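Local coordinates for separin (Saccharomyces cerevisiae, PDB 5U1T), which cleaves the SCC1 subunit of cohesin as a caspase-like cysteine protease at the onset of anaphase and is held inactive by securin for most of the cell cycle, at residues 1523-1536 / 1576-1590. Residues are numbered along the deposited sequence; the frame is centred on the assembly and turned at random.
Sequences PMVLGNLWDVTDKD and HLRYLNGAAPVIYGL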
loop_
_atom_site.group_PDB
_atom_site.type_symbol
_atom_site.label_atom_id
_atom_site.label_comp_id
_atom_site.label_asym_id
_atom_site.label_seq_id
_atom_site.Cartn_x
_atom_site.Cartn_y
_atom_site.Cartn_z
ATOM N N PRO A 1523 9.732 -33.811 30.702
ATOM C CA PRO A 1523 9.489 -33.706 32.139
ATOM C C PRO A 1523 10.768 -33.532 32.964
ATOM O O PRO A 1523 10.692 -33.321 34.176
ATOM C CB PRO A 1523 8.813 -35.042 32.457
ATOM C CG PRO A 1523 9.454 -35.986 31.534
ATOM C CD PRO A 1523 9.836 -35.219 30.286
ATOM N N MET A 1524 11.928 -33.631 32.320
ATOM C CA MET A 1524 13.215 -33.421 32.996
ATOM C C MET A 1524 14.278 -33.210 31.937
ATOM O O MET A 1524 14.575 -34.115 31.180
ATOM C CB MET A 1524 13.596 -34.616 33.890
ATOM C CG MET A 1524 14.806 -34.395 34.823
ATOM S SD MET A 1524 16.449 -34.153 34.097
ATOM C CE MET A 1524 16.594 -35.619 33.091
ATOM N N VAL A 1525 14.854 -32.019 31.887
ATOM C CA VAL A 1525 15.890 -31.743 30.911
ATOM C C VAL A 1525 17.074 -31.097 31.602
ATOM O O VAL A 1525 16.922 -30.187 32.417
ATOM C CB VAL A 1525 15.382 -30.847 29.766
ATOM C CG1 VAL A 1525 14.738 -29.582 30.311
ATOM C CG2 VAL A 1525 16.519 -30.515 28.814
ATOM N N LEU A 1526 18.258 -31.600 31.287
ATOM C CA LEU A 1526 19.472 -31.187 31.963
ATOM C C LEU A 1526 20.484 -30.641 30.956
ATOM O O LEU A 1526 20.853 -31.341 30.015
ATOM C CB LEU A 1526 20.041 -32.375 32.742
ATOM C CG LEU A 1526 21.258 -32.251 33.659
ATOM C CD1 LEU A 1526 21.281 -33.426 34.666
ATOM C CD2 LEU A 1526 22.555 -32.233 32.844
ATOM N N GLY A 1527 20.933 -29.400 31.153
ATOM C CA GLY A 1527 21.897 -28.788 30.254
ATOM C C GLY A 1527 22.909 -27.919 30.965
ATOM O O GLY A 1527 22.927 -27.871 32.186
ATOM N N ASN A 1528 23.756 -27.239 30.201
ATOM C CA ASN A 1528 24.748 -26.318 30.756
ATOM C C ASN A 1528 24.413 -24.889 30.454
ATOM O O ASN A 1528 23.963 -24.584 29.370
ATOM C CB ASN A 1528 26.143 -26.601 30.212
ATOM C CG ASN A 1528 26.653 -27.962 30.599
ATOM O OD1 ASN A 1528 26.707 -28.309 31.783
ATOM N ND2 ASN A 1528 27.035 -28.757 29.589
ATOM N N LEU A 1529 24.685 -24.011 31.404
ATOM C CA LEU A 1529 24.342 -22.599 31.290
ATOM C C LEU A 1529 25.280 -21.843 30.361
ATOM O O LEU A 1529 24.939 -20.779 29.881
ATOM C CB LEU A 1529 24.354 -21.944 32.668
ATOM C CG LEU A 1529 23.294 -22.367 33.668
ATOM C CD1 LEU A 1529 23.675 -21.791 35.013
ATOM C CD2 LEU A 1529 21.911 -21.902 33.249
ATOM N N TRP A 1530 26.462 -22.396 30.123
ATOM C CA TRP A 1530 27.436 -21.789 29.218
ATOM C C TRP A 1530 28.339 -22.863 28.615
ATOM O O TRP A 1530 28.079 -24.050 28.797
ATOM C CB TRP A 1530 28.265 -20.737 29.948
ATOM C CG TRP A 1530 28.730 -21.195 31.295
ATOM C CD1 TRP A 1530 29.748 -22.060 31.560
ATOM C CD2 TRP A 1530 28.200 -20.801 32.569
ATOM N NE1 TRP A 1530 29.885 -22.232 32.920
ATOM C CE2 TRP A 1530 28.943 -21.473 33.559
ATOM C CE3 TRP A 1530 27.170 -19.942 32.965
ATOM C CZ2 TRP A 1530 28.690 -21.315 34.915
ATOM C CZ3 TRP A 1530 26.914 -19.793 34.309
ATOM C CH2 TRP A 1530 27.673 -20.473 35.271
ATOM N N ASP A 1531 29.390 -22.465 27.902
ATOM C CA ASP A 1531 30.262 -23.456 27.283
ATOM C C ASP A 1531 31.150 -24.096 28.331
ATOM O O ASP A 1531 31.621 -23.430 29.256
ATOM C CB ASP A 1531 31.137 -22.858 26.173
ATOM C CG ASP A 1531 30.340 -22.128 25.099
ATOM O OD1 ASP A 1531 29.134 -22.413 24.924
ATOM O OD2 ASP A 1531 30.937 -21.256 24.429
ATOM N N VAL A 1532 31.373 -25.395 28.174
ATOM C CA VAL A 1532 32.215 -26.162 29.079
ATOM C C VAL A 1532 33.321 -26.881 28.304
ATOM O O VAL A 1532 33.164 -27.141 27.122
ATOM C CB VAL A 1532 31.384 -27.173 29.849
ATOM C CG1 VAL A 1532 30.464 -26.457 30.800
ATOM C CG2 VAL A 1532 30.579 -28.023 28.881
ATOM N N THR A 1533 34.438 -27.181 28.952
ATOM C CA THR A 1533 35.568 -27.804 28.264
ATOM C C THR A 1533 35.612 -29.314 28.545
ATOM O O THR A 1533 35.187 -29.767 29.612
ATOM C CB THR A 1533 36.901 -27.144 28.666
ATOM O OG1 THR A 1533 37.140 -27.331 30.076
ATOM C CG2 THR A 1533 36.877 -25.657 28.336
ATOM N N ASP A 1534 36.146 -30.089 27.602
ATOM C CA ASP A 1534 35.751 -31.500 27.490
ATOM C C ASP A 1534 36.229 -32.428 28.610
ATOM O O ASP A 1534 35.430 -33.222 29.109
ATOM C CB ASP A 1534 36.161 -32.059 26.101
ATOM C CG ASP A 1534 37.606 -32.539 26.029
ATOM O OD1 ASP A 1534 38.531 -31.705 25.949
ATOM O OD2 ASP A 1534 37.823 -33.771 25.993
ATOM N N LYS A 1535 37.487 -32.342 29.035
ATOM C CA LYS A 1535 37.953 -33.261 30.089
ATOM C C LYS A 1535 37.153 -33.123 31.383
ATOM O O LYS A 1535 36.743 -34.124 31.972
ATOM C CB LYS A 1535 39.442 -33.059 30.398
ATOM C CG LYS A 1535 40.362 -33.459 29.273
ATOM C CD LYS A 1535 41.812 -33.229 29.621
ATOM C CE LYS A 1535 42.668 -34.166 28.795
ATOM N NZ LYS A 1535 42.269 -35.576 29.084
ATOM N N ASP A 1536 36.931 -31.885 31.816
ATOM C CA ASP A 1536 36.235 -31.615 33.073
ATOM C C ASP A 1536 34.763 -32.009 33.042
ATOM O O ASP A 1536 34.238 -32.574 34.004
ATOM C CB ASP A 1536 36.360 -30.138 33.424
ATOM C CG ASP A 1536 37.233 -29.903 34.609
ATOM O OD1 ASP A 1536 37.891 -30.866 35.074
ATOM O OD2 ASP A 1536 37.256 -28.748 35.081
ATOM N N HIS A 1576 37.780 -29.847 37.769
ATOM C CA HIS A 1576 38.937 -29.118 38.248
ATOM C C HIS A 1576 38.597 -27.659 38.372
ATOM O O HIS A 1576 39.029 -27.001 39.289
ATOM C CB HIS A 1576 40.106 -29.268 37.302
ATOM C CG HIS A 1576 41.032 -30.376 37.668
ATOM N ND1 HIS A 1576 42.077 -30.765 36.863
ATOM C CD2 HIS A 1576 41.074 -31.174 38.755
ATOM C CE1 HIS A 1576 42.723 -31.755 37.440
ATOM N NE2 HIS A 1576 42.135 -32.022 38.590
ATOM N N LEU A 1577 37.866 -27.131 37.408
ATOM C CA LEU A 1577 37.442 -25.760 37.493
ATOM C C LEU A 1577 36.087 -25.910 38.092
ATOM O O LEU A 1577 35.154 -26.315 37.451
ATOM C CB LEU A 1577 37.399 -25.105 36.137
ATOM C CG LEU A 1577 38.810 -24.795 35.671
ATOM C CD1 LEU A 1577 38.814 -23.703 34.639
ATOM C CD2 LEU A 1577 39.667 -24.385 36.838
ATOM N N ARG A 1578 35.985 -25.629 39.373
ATOM C CA ARG A 1578 34.731 -25.815 40.063
ATOM C C ARG A 1578 33.610 -24.887 39.688
ATOM O O ARG A 1578 32.474 -25.216 39.915
ATOM C CB ARG A 1578 34.936 -25.833 41.565
ATOM C CG ARG A 1578 35.721 -27.043 42.030
ATOM C CD ARG A 1578 35.877 -27.075 43.536
ATOM N NE ARG A 1578 36.690 -28.200 43.968
ATOM C CZ ARG A 1578 37.074 -28.393 45.219
ATOM N NH1 ARG A 1578 37.817 -29.437 45.527
ATOM N NH2 ARG A 1578 36.716 -27.538 46.159
ATOM N N TYR A 1579 33.907 -23.730 39.130
ATOM C CA TYR A 1579 32.811 -22.851 38.742
ATOM C C TYR A 1579 32.630 -22.766 37.229
ATOM O O TYR A 1579 31.542 -23.048 36.751
ATOM C CB TYR A 1579 32.996 -21.451 39.348
ATOM C CG TYR A 1579 33.035 -21.508 40.850
ATOM C CD1 TYR A 1579 34.224 -21.766 41.513
ATOM C CD2 TYR A 1579 31.874 -21.375 41.608
ATOM C CE1 TYR A 1579 34.265 -21.866 42.876
ATOM C CE2 TYR A 1579 31.907 -21.464 42.982
ATOM C CZ TYR A 1579 33.109 -21.701 43.610
ATOM O OH TYR A 1579 33.188 -21.792 44.985
ATOM N N LEU A 1580 33.666 -22.388 36.477
ATOM C CA LEU A 1580 33.529 -22.274 35.014
ATOM C C LEU A 1580 32.929 -23.537 34.383
ATOM O O LEU A 1580 32.155 -23.447 33.436
ATOM C CB LEU A 1580 34.872 -21.962 34.340
ATOM C CG LEU A 1580 35.426 -20.534 34.363
ATOM C CD1 LEU A 1580 36.576 -20.390 33.382
ATOM C CD2 LEU A 1580 34.349 -19.476 34.105
ATOM N N ASN A 1581 33.269 -24.704 34.932
ATOM C CA ASN A 1581 32.698 -25.961 34.460
ATOM C C ASN A 1581 31.650 -26.549 35.410
ATOM O O ASN A 1581 30.531 -26.861 34.980
ATOM C CB ASN A 1581 33.813 -26.973 34.206
ATOM C CG ASN A 1581 34.481 -26.771 32.856
ATOM O OD1 ASN A 1581 33.809 -26.593 31.846
ATOM N ND2 ASN A 1581 35.808 -26.790 32.841
ATOM N N GLY A 1582 32.006 -26.676 36.694
ATOM C CA GLY A 1582 31.135 -27.268 37.707
ATOM C C GLY A 1582 29.815 -26.556 38.021
ATOM O O GLY A 1582 28.861 -27.192 38.480
ATOM N N ALA A 1583 29.751 -25.243 37.786
ATOM C CA ALA A 1583 28.534 -24.476 38.050
ATOM C C ALA A 1583 27.636 -24.420 36.825
ATOM O O ALA A 1583 26.525 -23.890 36.876
ATOM C CB ALA A 1583 28.877 -23.061 38.511
ATOM N N ALA A 1584 28.136 -24.969 35.721
ATOM C CA ALA A 1584 27.450 -24.896 34.443
ATOM C C ALA A 1584 26.205 -25.793 34.348
ATOM O O ALA A 1584 25.186 -25.364 33.805
ATOM C CB ALA A 1584 28.422 -25.225 33.330
ATOM N N PRO A 1585 26.277 -27.041 34.861
ATOM C CA PRO A 1585 25.065 -27.862 34.701
ATOM C C PRO A 1585 23.877 -27.410 35.538
ATOM O O PRO A 1585 24.081 -26.926 36.639
ATOM C CB PRO A 1585 25.523 -29.263 35.125
ATOM C CG PRO A 1585 26.848 -29.097 35.721
ATOM C CD PRO A 1585 27.451 -27.867 35.190
ATOM N N VAL A 1586 22.666 -27.571 34.990
ATOM C CA VAL A 1586 21.401 -27.170 35.617
ATOM C C VAL A 1586 20.271 -28.106 35.153
ATOM O O VAL A 1586 20.363 -28.676 34.077
ATOM C CB VAL A 1586 21.061 -25.685 35.282
ATOM C CG1 VAL A 1586 21.028 -25.450 33.761
ATOM C CG2 VAL A 1586 19.769 -25.247 35.952
ATOM N N ILE A 1587 19.237 -28.295 35.969
ATOM C CA ILE A 1587 18.088 -29.138 35.629
ATOM C C ILE A 1587 16.767 -28.366 35.608
ATOM O O ILE A 1587 16.492 -27.585 36.512
ATOM C CB ILE A 1587 17.895 -30.280 36.628
ATOM C CG1 ILE A 1587 19.178 -31.073 36.848
ATOM C CG2 ILE A 1587 16.791 -31.201 36.171
ATOM C CD1 ILE A 1587 19.126 -31.936 38.119
ATOM N N TYR A 1588 15.938 -28.587 34.593
ATOM C CA TYR A 1588 14.570 -28.077 34.610
ATOM C C TYR A 1588 13.577 -29.249 34.612
ATOM O O TYR A 1588 13.849 -30.291 34.002
ATOM C CB TYR A 1588 14.310 -27.153 33.416
ATOM C CG TYR A 1588 14.810 -25.728 33.575
ATOM C CD1 TYR A 1588 16.148 -25.423 33.406
ATOM C CD2 TYR A 1588 13.935 -24.687 33.863
ATOM C CE1 TYR A 1588 16.607 -24.131 33.521
ATOM C CE2 TYR A 1588 14.387 -23.392 33.986
ATOM C CZ TYR A 1588 15.728 -23.122 33.819
ATOM O OH TYR A 1588 16.208 -21.839 33.942
ATOM N N GLY A 1589 12.444 -29.089 35.301
ATOM C CA GLY A 1589 11.426 -30.124 35.350
ATOM C C GLY A 1589 11.358 -30.835 36.691
ATOM O O GLY A 1589 11.521 -30.211 37.744
ATOM N N LEU A 1590 11.126 -32.146 36.658
ATOM C CA LEU A 1590 10.981 -32.942 37.878
ATOM C C LEU A 1590 12.203 -33.821 38.171
ATOM O O LEU A 1590 12.859 -34.304 37.258
ATOM C CB LEU A 1590 9.728 -33.820 37.778
ATOM C CG LEU A 1590 8.448 -33.067 37.415
ATOM C CD1 LEU A 1590 7.229 -33.973 37.519
ATOM C CD2 LEU A 1590 8.303 -31.838 38.297
#
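With CG wedged between its own backbone N and carbonyl carbon (chi1 45°), Trp1530 sets its indole NE1 against Leu1580 O, while Asn1581, its CG beside the backbone N (chi1 -82°), reaches the chain at Thr1533. Both lie beyond one end of the antiparallel pairing of strands 1524-1528 and 1585-1589, the latter an outermost strand of the six-stranded mixed sheet in the caspase-like catalytic domain. Val1525 and Tyr1588 form a hydrogen-bonded pair, as do Gly1527 and Val1586; Leu1526 CD1 lies 3.8 Å from Ile1587 CG1 on one face of the sheet. Gly1589 takes backbone angles suited to glycine, and a CB there would run into Pro1523 O.

Beyond the strands, Leu1529 N donates to Ala1584 O, and Trp1530 NE1 gives a 2.6 Å bond to Leu1580 O, which sits at the indole edge near the ring plane. Ala1584 CB touches both Trp1530 NE1 and Val1532 CG1, 3.5 Å from the latter. A leucine in place of the tryptophan would probably leave Leu1580 O without its indole donor and open a gap beside Ala1584. The next residue, Asp1531, bonds Ser1498 and has its side chain close to that of Cys1497, the probable catalytic cysteine, so the indole contact lies next to what is probably the active site.

The Asn1581 amide grips Thr1533 twice: OD1 accepts from Thr1533 N at 3.0 Å and ND2 donates to Thr1533 OG1 at 3.1 Å, which fixes the amide's rotation. Thr1533 OG1 also bonds an acidic side chain of another protein's chain. At the start of helix 1534-1548, the Asp1536 carboxylate receives two nearly straight bonds, His1576 N to OD1 and Leu1577 N to OD2, each 2.9 Å long, the second on the syn lone pair of OD2.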